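Local coordinates for protein inhibitor from Tityus obscurus scorpion venom (TopI1) (Tityus, PDB 6MRQ) that probably inhibits a partner protein, likely a serine peptidase, with a short, disulfide-rich scorpion venom fold, at residues C22-G25 and I26-M30. Numbering follows the deposited sequence.
Sequences CEFG and ICKCM
E23 and K28 join in a salt bridge across the end of a hairpin: K28 NZ lies 2.9 Å from E23 OE1, which accepts it on its anti lone pair, turned away from OE2. That second oxygen is held in turn by K21, so the carboxylate has a lysine partner on each oxygen, an arrangement likely to favour its ionised form. K28 reaches it with a chain extended beyond CG, whose CD also passes 3.4 Å from E23 OE1. Beneath these side chains, E23 and I26 exchange two backbone hydrogen bonds: E23 N to I26 O and I26 N to E23 O, each 3.0 Å. C22 CA adds a CA-H...O contact of 3.5 Å to I26 O. The ammonium group of K28 lies close to the F24 ring as well, NZ being 3.2 Å from F24 CD2 in an oblique approach. E23 CG covers one face of that ring, 3.6 Å above its centre; with CG anti to the backbone N (chi1 -176°), the glutamate chain runs out across the ring face. The I26 side chain packs back on the turn, its CG1 3.5 Å from E23 O. C22 and C27 point to the other face of the sheet, where disulfides tie them to C5 and C11. The whole is a beta hairpin with a two-residue loop, a type I' turn with F24 and G25 both at positive phi, within the cystine-stabilised alpha/beta fold of scorpion toxins.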
loop_
_atom_site.group_PDB
_atom_site.type_symbol
_atom_site.label_atom_id
_atom_site.label_comp_id
_atom_site.label_asym_id
_atom_site.label_seq_id
_atom_site.Cartn_x
_atom_site.Cartn_y
_atom_site.Cartn_z
ATOM N N CYS B 22 -11.715 6.590 15.855
ATOM C CA CYS B 22 -12.657 6.405 14.759
ATOM C C CYS B 22 -13.160 7.787 14.366
ATOM O O CYS B 22 -13.852 8.441 15.147
ATOM C CB CYS B 22 -13.828 5.526 15.189
ATOM S SG CYS B 22 -15.005 5.259 13.864
ATOM N N GLU B 23 -12.825 8.226 13.154
ATOM C CA GLU B 23 -13.108 9.594 12.744
ATOM C C GLU B 23 -13.433 9.601 11.263
ATOM O O GLU B 23 -12.839 8.845 10.490
ATOM C CB GLU B 23 -11.896 10.488 13.021
ATOM C CG GLU B 23 -12.079 11.958 12.733
ATOM C CD GLU B 23 -10.814 12.743 13.036
ATOM O OE1 GLU B 23 -9.822 12.581 12.292
ATOM O OE2 GLU B 23 -10.806 13.487 14.033
ATOM N N PHE B 24 -14.372 10.463 10.875
ATOM C CA PHE B 24 -14.834 10.542 9.488
ATOM C C PHE B 24 -15.235 9.163 8.972
ATOM O O PHE B 24 -15.068 8.849 7.790
ATOM C CB PHE B 24 -13.785 11.192 8.582
ATOM C CG PHE B 24 -13.252 12.502 9.106
ATOM C CD1 PHE B 24 -14.032 13.331 9.892
ATOM C CD2 PHE B 24 -11.959 12.899 8.814
ATOM C CE1 PHE B 24 -13.526 14.529 10.369
ATOM C CE2 PHE B 24 -11.457 14.095 9.287
ATOM C CZ PHE B 24 -12.240 14.910 10.062
ATOM N N GLY B 25 -15.747 8.324 9.872
ATOM C CA GLY B 25 -16.252 7.016 9.523
ATOM C C GLY B 25 -15.222 5.914 9.429
ATOM O O GLY B 25 -15.596 4.769 9.141
ATOM N N ILE B 26 -13.946 6.200 9.675
ATOM C CA ILE B 26 -12.898 5.220 9.426
ATOM C C ILE B 26 -11.906 5.165 10.576
ATOM O O ILE B 26 -11.815 6.069 11.409
ATOM C CB ILE B 26 -12.163 5.470 8.084
ATOM C CG1 ILE B 26 -11.339 6.756 8.152
ATOM C CG2 ILE B 26 -13.154 5.541 6.935
ATOM C CD1 ILE B 26 -10.473 6.989 6.915
ATOM N N CYS B 27 -11.154 4.077 10.610
ATOM C CA CYS B 27 -10.166 3.860 11.653
ATOM C C CYS B 27 -8.907 4.658 11.360
ATOM O O CYS B 27 -8.362 4.593 10.254
ATOM C CB CYS B 27 -9.830 2.376 11.716
ATOM S SG CYS B 27 -11.195 1.362 12.263
ATOM N N LYS B 28 -8.433 5.391 12.363
ATOM C CA LYS B 28 -7.246 6.236 12.245
ATOM C C LYS B 28 -6.246 5.831 13.321
ATOM O O LYS B 28 -6.314 6.290 14.463
ATOM C CB LYS B 28 -7.623 7.713 12.343
ATOM C CG LYS B 28 -8.466 8.179 11.175
ATOM C CD LYS B 28 -8.449 9.679 11.029
ATOM C CE LYS B 28 -9.234 10.111 9.803
ATOM N NZ LYS B 28 -9.191 11.579 9.635
ATOM N N CYS B 29 -5.315 4.961 12.946
ATOM C CA CYS B 29 -4.178 4.617 13.796
ATOM C C CYS B 29 -2.904 4.590 12.955
ATOM O O CYS B 29 -2.086 3.667 13.054
ATOM C CB CYS B 29 -4.403 3.296 14.533
ATOM S SG CYS B 29 -4.601 1.880 13.428
ATOM N N MET B 30 -2.757 5.594 12.083
ATOM C CA MET B 30 -1.598 5.828 11.226
ATOM C C MET B 30 -1.459 4.899 10.024
ATOM O O MET B 30 -1.114 5.366 8.935
ATOM C CB MET B 30 -0.298 5.876 12.031
ATOM C CG MET B 30 -0.250 7.049 13.000
ATOM S SD MET B 30 1.370 7.777 13.257
ATOM C CE MET B 30 2.170 6.468 14.175
#